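Local coordinates for protein putative short-chain dehydrogenase/reductase (Burkholderia xenovorans, PDB 5IZ4) that probably reduces a carbonyl substrate with a nicotinamide adenine dinucleotide cofactor, as short-chain dehydrogenases/reductases do, and binds ADP in its Rossmann-fold nucleotide pocket, at residues S159-A162 against G163-G166; V107-H110 against N111-D114; D114-D117 against D118-E122. All coordinates share one frame; numbering follows the deposited sequence. Where two conformers were deposited one is given.

Contact 1 (S159-A162 against G163-G166); sequences SSLA and GLNG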
ATOM      1  N   SER A 159       4.745   3.155  15.756  1.00 16.22           N
ATOM      2  CA  SER A 159       4.055   1.916  15.439  1.00 14.22           C
ATOM      3  C   SER A 159       5.101   0.811  15.298  1.00 17.08           C
ATOM      4  O   SER A 159       6.064   0.773  16.073  1.00 20.24           O
ATOM      5  CB  SER A 159       3.217   2.110  14.174  1.00 15.57           C
ATOM      6  OG  SER A 159       2.436   0.970  13.888  1.00 19.31           O
ATOM      7  N   SER A 160       4.954  -0.073  14.311  1.00 15.90           N
ATOM      8  CA  SER A 160       5.887  -1.187  14.150  1.00 18.20           C
ATOM      9  C   SER A 160       5.713  -1.784  12.765  1.00 14.61           C
ATOM     10  O   SER A 160       4.610  -1.773  12.209  1.00 16.84           O
ATOM     11  CB  SER A 160       5.655  -2.286  15.208  1.00 16.81           C
ATOM     12  OG  SER A 160       6.470  -3.432  14.964  1.00 19.87           O
ATOM     13  N   LEU A 161       6.816  -2.319  12.226  1.00 16.00           N
ATOM     14  CA  LEU A 161       6.723  -3.201  11.063  1.00 14.89           C
ATOM     15  C   LEU A 161       5.610  -4.231  11.238  1.00 16.37           C
ATOM     16  O   LEU A 161       4.925  -4.593  10.271  1.00 18.72           O
ATOM     17  CB  LEU A 161       8.065  -3.899  10.843  1.00 18.46           C
ATOM     18  CG  LEU A 161       8.119  -4.953   9.744  1.00 22.74           C
ATOM     19  CD1 LEU A 161       7.749  -4.329   8.419  1.00 20.87           C
ATOM     20  CD2 LEU A 161       9.511  -5.578   9.680  1.00 25.02           C
ATOM     21  N   ALA A 162       5.406  -4.704  12.472  1.00 16.63           N
ATOM     22  CA  ALA A 162       4.354  -5.687  12.724  1.00 14.89           C
ATOM     23  C   ALA A 162       2.982  -5.187  12.280  1.00 15.72           C
ATOM     24  O   ALA A 162       2.141  -5.989  11.856  1.00 15.19           O
ATOM     25  CB  ALA A 162       4.315  -6.054  14.217  1.00 15.15           C
ATOM     26  N   GLY A 163       2.716  -3.883  12.410  1.00 15.02           N
ATOM     27  CA  GLY A 163       1.430  -3.359  11.980  1.00 14.38           C
ATOM     28  C   GLY A 163       1.261  -3.410  10.476  1.00 18.92           C
ATOM     29  O   GLY A 163       0.137  -3.511   9.973  1.00 18.77           O
ATOM     30  N   LEU A 164       2.373  -3.358   9.742  1.00 15.62           N
ATOM     31  CA  LEU A 164       2.330  -3.362   8.286  1.00 17.12           C
ATOM     32  C   LEU A 164       2.104  -4.757   7.724  1.00 20.50           C
ATOM     33  O   LEU A 164       1.294  -4.929   6.805  1.00 19.87           O
ATOM     34  CB  LEU A 164       3.634  -2.779   7.737  1.00 15.56           C
ATOM     35  CG  LEU A 164       3.835  -1.296   8.032  1.00 16.82           C
ATOM     36  CD1 LEU A 164       5.213  -0.849   7.523  1.00 21.18           C
ATOM     37  CD2 LEU A 164       2.713  -0.484   7.386  1.00 18.60           C
ATOM     38  N   ASN A 165       2.797  -5.771   8.250  1.00 17.00           N
ATOM     39  CA  ASN A 165       2.773  -7.090   7.619  1.00 14.50           C
ATOM     40  C   ASN A 165       2.315  -8.221   8.536  1.00 16.27           C
ATOM     41  O   ASN A 165       2.376  -9.384   8.125  1.00 15.67           O
ATOM     42  CB  ASN A 165       4.148  -7.430   7.024  1.00 18.47           C
ATOM     43  CG  ASN A 165       5.243  -7.591   8.084  1.00 16.70           C
ATOM     44  OD1 ASN A 165       4.984  -7.536   9.293  1.00 17.48           O
ATOM     45  ND2 ASN A 165       6.479  -7.813   7.623  1.00 20.13           N
ATOM     46  N   GLY A 166       1.857  -7.923   9.754  1.00 15.33           N
ATOM     47  CA  GLY A 166       1.283  -8.956  10.611  1.00 15.64           C
ATOM     48  C   GLY A 166       2.281  -9.890  11.267  1.00 17.23           C
ATOM     49  O   GLY A 166       1.917 -11.009  11.655  1.00 18.85           O
TER

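Contact 2 (V107-H110 against N111-D114); sequences VIPH and NAFD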
ATOM      1  N   VAL A 107       5.732 -11.722  24.063  1.00 23.14           N
ATOM      2  CA  VAL A 107       6.026 -12.643  22.969  1.00 20.41           C
ATOM      3  C   VAL A 107       5.140 -13.876  23.094  1.00 20.31           C
ATOM      4  O   VAL A 107       5.195 -14.599  24.097  1.00 20.63           O
ATOM      5  CB  VAL A 107       7.509 -13.037  22.963  1.00 25.64           C
ATOM      6  CG1 VAL A 107       7.776 -14.062  21.865  1.00 25.70           C
ATOM      7  CG2 VAL A 107       8.389 -11.812  22.764  1.00 27.22           C
ATOM      8  N   ILE A 108       4.322 -14.114  22.072  1.00 18.00           N
ATOM      9  CA  ILE A 108       3.485 -15.308  21.945  1.00 19.60           C
ATOM     10  C   ILE A 108       3.514 -15.716  20.479  1.00 21.38           C
ATOM     11  O   ILE A 108       3.118 -14.910  19.631  1.00 20.11           O
ATOM     12  CB  ILE A 108       2.034 -15.048  22.376  1.00 18.11           C
ATOM     13  CG1 ILE A 108       1.964 -14.410  23.766  1.00 24.10           C
ATOM     14  CG2 ILE A 108       1.235 -16.340  22.335  1.00 17.99           C
ATOM     15  CD1 ILE A 108       0.576 -13.876  24.096  1.00 21.75           C
ATOM     16  N   PRO A 109       3.951 -16.926  20.132  1.00 21.24           N
ATOM     17  CA  PRO A 109       3.981 -17.319  18.714  1.00 21.77           C
ATOM     18  C   PRO A 109       2.613 -17.168  18.061  1.00 22.96           C
ATOM     19  O   PRO A 109       1.585 -17.507  18.650  1.00 20.74           O
ATOM     20  CB  PRO A 109       4.422 -18.783  18.763  1.00 21.63           C
ATOM     21  CG  PRO A 109       5.210 -18.890  20.049  1.00 27.48           C
ATOM     22  CD  PRO A 109       4.511 -17.967  21.011  1.00 20.25           C
ATOM     23  N   HIS A 110       2.613 -16.642  16.828  1.00 22.76           N
ATOM     24  CA  HIS A 110       1.359 -16.356  16.138  1.00 19.87           C
ATOM     25  C   HIS A 110       0.576 -17.620  15.812  1.00 20.93           C
ATOM     26  O   HIS A 110      -0.639 -17.542  15.586  1.00 21.25           O
ATOM     27  CB  HIS A 110       1.612 -15.578  14.838  1.00 23.26           C
ATOM     28  CG  HIS A 110       2.040 -14.153  15.034  1.00 20.41           C
ATOM     29  ND1 HIS A 110       1.444 -13.102  14.365  1.00 19.29           N
ATOM     30  CD2 HIS A 110       3.032 -13.607  15.781  1.00 21.35           C
ATOM     31  CE1 HIS A 110       2.036 -11.971  14.708  1.00 19.40           C
ATOM     32  NE2 HIS A 110       2.999 -12.248  15.572  1.00 20.04           N
ATOM     33  N   ASN A 111       1.241 -18.775  15.765  1.00 20.50           N
ATOM     34  CA  ASN A 111       0.578 -20.043  15.498  1.00 21.93           C
ATOM     35  C   ASN A 111       0.204 -20.796  16.767  1.00 21.19           C
ATOM     36  O   ASN A 111      -0.386 -21.876  16.679  1.00 26.77           O
ATOM     37  CB  ASN A 111       1.463 -20.930  14.612  1.00 31.03           C
ATOM     38  CG  ASN A 111       2.841 -21.163  15.207  1.00 44.50           C
ATOM     39  OD1 ASN A 111       3.373 -20.314  15.925  1.00 49.66           O
ATOM     40  ND2 ASN A 111       3.434 -22.315  14.898  1.00 51.98           N
ATOM     41  N   ALA A 112       0.526 -20.259  17.943  1.00 20.31           N
ATOM     42  CA  ALA A 112       0.092 -20.858  19.203  1.00 20.00           C
ATOM     43  C   ALA A 112      -1.250 -20.243  19.601  1.00 22.51           C
ATOM     44  O   ALA A 112      -1.354 -19.437  20.524  1.00 21.35           O
ATOM     45  CB  ALA A 112       1.148 -20.655  20.281  1.00 22.66           C
ATOM     46  N   PHE A 113      -2.291 -20.624  18.845  1.00 22.69           N
ATOM     47  CA  PHE A 113      -3.611 -20.019  19.033  1.00 26.07           C
ATOM     48  C   PHE A 113      -4.125 -20.193  20.450  1.00 22.85           C
ATOM     49  O   PHE A 113      -4.852 -19.328  20.953  1.00 27.43           O
ATOM     50  CB  PHE A 113      -4.618 -20.618  18.051  1.00 24.97           C
ATOM     51  CG  PHE A 113      -4.319 -20.281  16.636  1.00 21.84           C
ATOM     52  CD1 PHE A 113      -4.798 -19.106  16.078  1.00 25.97           C
ATOM     53  CD2 PHE A 113      -3.527 -21.115  15.869  1.00 27.23           C
ATOM     54  CE1 PHE A 113      -4.506 -18.783  14.769  1.00 30.67           C
ATOM     55  CE2 PHE A 113      -3.228 -20.790  14.557  1.00 28.47           C
ATOM     56  CZ  PHE A 113      -3.718 -19.622  14.013  1.00 29.92           C
ATOM     57  N   ASP A 114      -3.762 -21.293  21.107  1.00 23.34           N
ATOM     58  CA  ASP A 114      -4.172 -21.704  22.438  0.51 28.06           C
ATOM     59  C   ASP A 114      -3.457 -20.952  23.550  1.00 26.58           C
ATOM     60  O   ASP A 114      -3.716 -21.229  24.724  1.00 29.22           O
ATOM     61  CB  ASP A 114      -3.909 -23.212  22.600  0.51 29.90           C
ATOM     62  CG  ASP A 114      -2.420 -23.593  22.422  0.51 30.14           C
ATOM     63  OD1 ASP A 114      -1.716 -23.033  21.544  0.51 19.35           O
ATOM     64  OD2 ASP A 114      -1.950 -24.481  23.162  0.51 33.88           O
TER
HETATM   65  O   HOH W   1      -0.870 -16.768  19.435  1.00 23.43           O

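Contact 3 (D114-D117 against D118-E122); sequences DQID and DFEFE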
ATOM      1  N   ASP A 114      -3.762 -21.293  21.107  1.00 23.34           N
ATOM      2  CA  ASP A 114      -4.172 -21.704  22.438  0.51 28.06           C
ATOM      3  C   ASP A 114      -3.457 -20.952  23.550  1.00 26.58           C
ATOM      4  O   ASP A 114      -3.716 -21.229  24.724  1.00 29.22           O
ATOM      5  CB  ASP A 114      -3.909 -23.212  22.600  0.51 29.90           C
ATOM      6  CG  ASP A 114      -2.420 -23.593  22.422  0.51 30.14           C
ATOM      7  OD1 ASP A 114      -1.716 -23.033  21.544  0.51 19.35           O
ATOM      8  OD2 ASP A 114      -1.950 -24.481  23.162  0.51 33.88           O
ATOM      9  N   GLN A 115      -2.509 -20.076  23.221  1.00 21.76           N
ATOM     10  CA  GLN A 115      -1.683 -19.411  24.221  1.00 20.69           C
ATOM     11  C   GLN A 115      -1.862 -17.899  24.224  1.00 21.15           C
ATOM     12  O   GLN A 115      -1.064 -17.188  24.841  1.00 22.59           O
ATOM     13  CB  GLN A 115      -0.217 -19.791  24.015  1.00 23.00           C
ATOM     14  CG  GLN A 115      -0.028 -21.302  24.079  1.00 30.90           C
ATOM     15  CD  GLN A 115       1.419 -21.730  24.225  1.00 38.84           C
ATOM     16  OE1 GLN A 115       2.330 -21.058  23.751  1.00 35.65           O
ATOM     17  NE2 GLN A 115       1.632 -22.861  24.890  1.00 45.56           N
ATOM     18  N   ILE A 116      -2.895 -17.391  23.567  1.00 22.77           N
ATOM     19  CA  ILE A 116      -3.267 -15.989  23.662  1.00 22.99           C
ATOM     20  C   ILE A 116      -4.762 -15.940  23.958  1.00 25.91           C
ATOM     21  O   ILE A 116      -5.495 -16.891  23.665  1.00 24.84           O
ATOM     22  CB  ILE A 116      -2.892 -15.222  22.371  1.00 22.02           C
ATOM     23  CG1 ILE A 116      -2.893 -13.709  22.614  1.00 19.37           C
ATOM     24  CG2 ILE A 116      -3.821 -15.603  21.220  1.00 23.13           C
ATOM     25  CD1 ILE A 116      -2.214 -12.906  21.504  1.00 17.24           C
ATOM     26  N   ASP A 117      -5.213 -14.857  24.594  1.00 18.56           N
ATOM     27  CA  ASP A 117      -6.636 -14.736  24.918  1.00 20.36           C
ATOM     28  C   ASP A 117      -7.089 -13.290  24.781  1.00 19.64           C
ATOM     29  O   ASP A 117      -6.286 -12.382  24.544  1.00 22.25           O
ATOM     30  CB  ASP A 117      -6.957 -15.261  26.326  1.00 24.71           C
ATOM     31  CG  ASP A 117      -6.124 -14.605  27.403  1.00 27.26           C
ATOM     32  OD1 ASP A 117      -5.374 -13.650  27.109  1.00 24.23           O
ATOM     33  OD2 ASP A 117      -6.227 -15.047  28.559  1.00 24.43           O
ATOM     34  N   ASP A 118      -8.400 -13.083  24.953  1.00 20.03           N
ATOM     35  CA  ASP A 118      -8.953 -11.739  24.836  1.00 18.43           C
ATOM     36  C   ASP A 118      -8.310 -10.783  25.835  1.00 17.75           C
ATOM     37  O   ASP A 118      -8.077  -9.610  25.513  1.00 18.44           O
ATOM     38  CB  ASP A 118     -10.482 -11.760  24.991  1.00 18.82           C
ATOM     39  CG  ASP A 118     -10.978 -12.439  26.280  1.00 27.62           C
ATOM     40  OD1 ASP A 118     -10.220 -13.143  26.980  1.00 22.51           O
ATOM     41  OD2 ASP A 118     -12.186 -12.276  26.578  1.00 24.56           O
ATOM     42  N   PHE A 119      -7.982 -11.274  27.040  1.00 21.38           N
ATOM     43  CA  PHE A 119      -7.304 -10.439  28.029  1.00 18.75           C
ATOM     44  C   PHE A 119      -6.060  -9.781  27.453  1.00 20.73           C
ATOM     45  O   PHE A 119      -5.817  -8.588  27.676  1.00 21.49           O
ATOM     46  CB  PHE A 119      -6.917 -11.267  29.257  1.00 18.43           C
ATOM     47  CG  PHE A 119      -8.090 -11.647  30.118  1.00 21.50           C
ATOM     48  CD1 PHE A 119      -8.690 -10.709  30.939  1.00 26.73           C
ATOM     49  CD2 PHE A 119      -8.608 -12.932  30.080  1.00 24.28           C
ATOM     50  CE1 PHE A 119      -9.781 -11.048  31.735  1.00 31.54           C
ATOM     51  CE2 PHE A 119      -9.697 -13.283  30.880  1.00 29.17           C
ATOM     52  CZ  PHE A 119     -10.282 -12.335  31.705  1.00 29.73           C
ATOM     53  N   GLU A 120      -5.255 -10.549  26.720  1.00 19.41           N
ATOM     54  CA  GLU A 120      -4.006 -10.024  26.185  1.00 19.11           C
ATOM     55  C   GLU A 120      -4.255  -9.087  25.011  1.00 18.18           C
ATOM     56  O   GLU A 120      -3.581  -8.056  24.889  1.00 18.76           O
ATOM     57  CB  GLU A 120      -3.082 -11.178  25.791  1.00 18.71           C
ATOM     58  CG  GLU A 120      -1.762 -10.745  25.169  1.00 18.37           C
ATOM     59  CD  GLU A 120      -0.841 -10.019  26.137  1.00 22.37           C
ATOM     60  OE1 GLU A 120      -1.113 -10.002  27.376  1.00 22.26           O
ATOM     61  OE2 GLU A 120       0.166  -9.455  25.647  1.00 22.04           O
ATOM     62  N   PHE A 121      -5.244  -9.395  24.165  1.00 15.96           N
ATOM     63  CA  PHE A 121      -5.594  -8.463  23.097  1.00 15.08           C
ATOM     64  C   PHE A 121      -5.962  -7.110  23.687  1.00 21.98           C
ATOM     65  O   PHE A 121      -5.497  -6.065  23.214  1.00 18.02           O
ATOM     66  CB  PHE A 121      -6.761  -8.997  22.253  1.00 13.32           C
ATOM     67  CG  PHE A 121      -6.369  -9.972  21.163  1.00 16.59           C
ATOM     68  CD1 PHE A 121      -6.402 -11.342  21.393  1.00 16.32           C
ATOM     69  CD2 PHE A 121      -6.007  -9.520  19.901  1.00 17.74           C
ATOM     70  CE1 PHE A 121      -6.074 -12.244  20.399  1.00 19.45           C
ATOM     71  CE2 PHE A 121      -5.672 -10.424  18.889  1.00 18.93           C
ATOM     72  CZ  PHE A 121      -5.702 -11.785  19.140  1.00 15.73           C
ATOM     73  N   GLU A 122      -6.783  -7.113  24.747  1.00 18.43           N
ATOM     74  CA  GLU A 122      -7.175  -5.851  25.376  1.00 18.28           C
ATOM     75  C   GLU A 122      -6.008  -5.196  26.107  1.00 18.64           C
ATOM     76  O   GLU A 122      -5.878  -3.967  26.082  1.00 20.96           O
ATOM     77  CB  GLU A 122      -8.353  -6.057  26.342  1.00 15.49           C
ATOM     78  CG  GLU A 122      -9.632  -6.489  25.648  1.00 21.43           C
ATOM     79  CD  GLU A 122     -10.892  -6.162  26.437  1.00 30.86           C
ATOM     80  OE1 GLU A 122     -10.861  -6.258  27.684  1.00 22.88           O
ATOM     81  OE2 GLU A 122     -11.917  -5.808  25.801  1.00 29.68           O
TER

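Contact 1 (S159-A162 against G163-G166)
Leu-161 and Asn-165 face each other across one turn of the short helix 161-165, which follows strand 153-158 of the Rossmann fold and has Ser-160 as its N-cap. The two side chains run at a slant to one another. On the leucine side CD1 and CG do the touching, and the amide comes alongside them with its nitrogen, ND2 lying 3.8 Å from CD1 of Leu-161. Asn-165 reaches this place because its CG sits between the backbone N and the carbonyl carbon (chi1 66°), which turns the amide back toward the preceding turn. OD1 then ends up 3.1 Å from Leu-161 O, a meeting of two acceptors and no bond; its hydrogen-bond partner is Thr-167 OG1, just past the helix. Leu-164 leans over the same carbonyl, CB 3.4 Å from Leu-161 O, while its side chain also touches Val-259 and Ala-261 on strand 259-262.

Leu-161 O is gripped twice, by Leu-164 N from above the carbonyl plane and by Asn-165 N at 3.2 Å, nearly in line with the C=O bond. At the start of the helix, Ser-160 OG accepts from Ala-162 N at 3.0 Å, and Ser-160 O takes Gly-163 N. The Ser-160 side chain, about 8 Å from the bound ADP, touches Tyr-173 and Lys-177 of helix 171-191, the Tyr-X-X-X-Lys pair characteristic of SDR sequences. Thr-182 and Arg-189 of the second subunit bond to the backbone oxygens of Gly-163 and Asn-165. Gly-166 is the first residue to leave helical angles, with positive phi (76°), and its N donates to Ala-162 O at 2.9 Å.

Contact 2 (V107-H110 against N111-D114)
Pro-109 to Ala-112 form a type I beta turn, closed by Ala-112 N donating to Pro-109 O at 3.0 Å, and Ala-112 is in turn the centre of an inverse gamma turn, whose bond from Phe-113 N to Asn-111 O is weak. The turn lies in the long loop between strand 97-100 and helix 118-146, on the surface and away from the nucleotide pocket.

Across the mouth of the turn the proline ring meets two residues with one atom. CB of Pro-109 lies 4.1 Å from the methyl of Ala-112, an apolar touch between the first and last residues of the turn, and 3.4 Å from OD1 of Asn-111. With chi1 at 56° the asparagine folds its amide back over the turn to make this approach. Phe-113 follows the turn and brings its ring under the peptide: His-110 O sits over one face, 4.0 Å from CZ and offset toward the rim. The imidazole of His-110 makes its bonds outside the turn, NE2 to Gly-168 O of the same chain and ND1 to Ser-186 OG of the second subunit.

A water lies 2.7 Å from Pro-109 O and 2.9 Å from Ala-112 O, placed to bridge them, though it has more acceptors in reach than protons, so both bonds need not form at once. Pro-109 O thus receives a backbone N-H, from above its carbonyl plane, and can also take the water. The turn is held mainly by polar bonds at its backbone, with slight apolar contact between its side chains, while His-110 joins it both to Gly-168 and to the second subunit, where Phe-113 O also meets Arg-137.

Contact 3 (D114-D117 against D118-E122)
Asp-117 meets Glu-120 as the N-cap of helix 118-146, the long helix that follows strand 97-100 in this Rossmann fold. A chi1 of 55° swings its carboxylate over the first turn. OD1 accepts from Glu-120 N at 3.1 Å, the donor coming from above the carboxylate plane. Asp-117 O takes Phe-121 N at 3.2 Å in the carbonyl plane, with a weak second bond from Glu-120 N. Phe-119 N has a weak bond to Asp-118 OD1. The helix start would probably favour the negative charge of Asp-117.

The other acidic side chains have arginine partners. Asp-118 OD2 and Glu-122 OE2 form salt bridges with Arg-126 of the second subunit, and Glu-120 OE1 forms a salt bridge with Arg-123 NE of its own chain. Next to the cap, Ile-116 crosses Phe-121 at about a right angle, CD1 lying 4.1 Å from CE1; Ile-171 and Ala-172 of helix 171-191 pack against both side chains. Asp-117 OD2 approaches the edge of the Phe-119 ring, 3.5 Å from CD2, with carboxylate and ring planes 60° apart.

In the fold
Along the chain, contact 2 comes first, closing a tight turn in the loop after strand 97-100. Contact 3 begins where it ends, the two sharing Asp-114, and joins that loop to helix 118-146; Ile-108 CD1 reaches Ile-116 CG1 at 3.8 Å and so packs the middle of the loop onto its end. Contact 1 follows later, its helix 161-165 coming between strand 153-158 and helix 171-191 in the chain. The three are in series, none enclosing or crossing another. Contacts 1 and 2 nevertheless touch, Gly-166 O lying 3.2 Å from His-110 CE1, whereas contacts 1 and 3 stay about 11 Å apart at their nearest atoms. All three touch the second subunit.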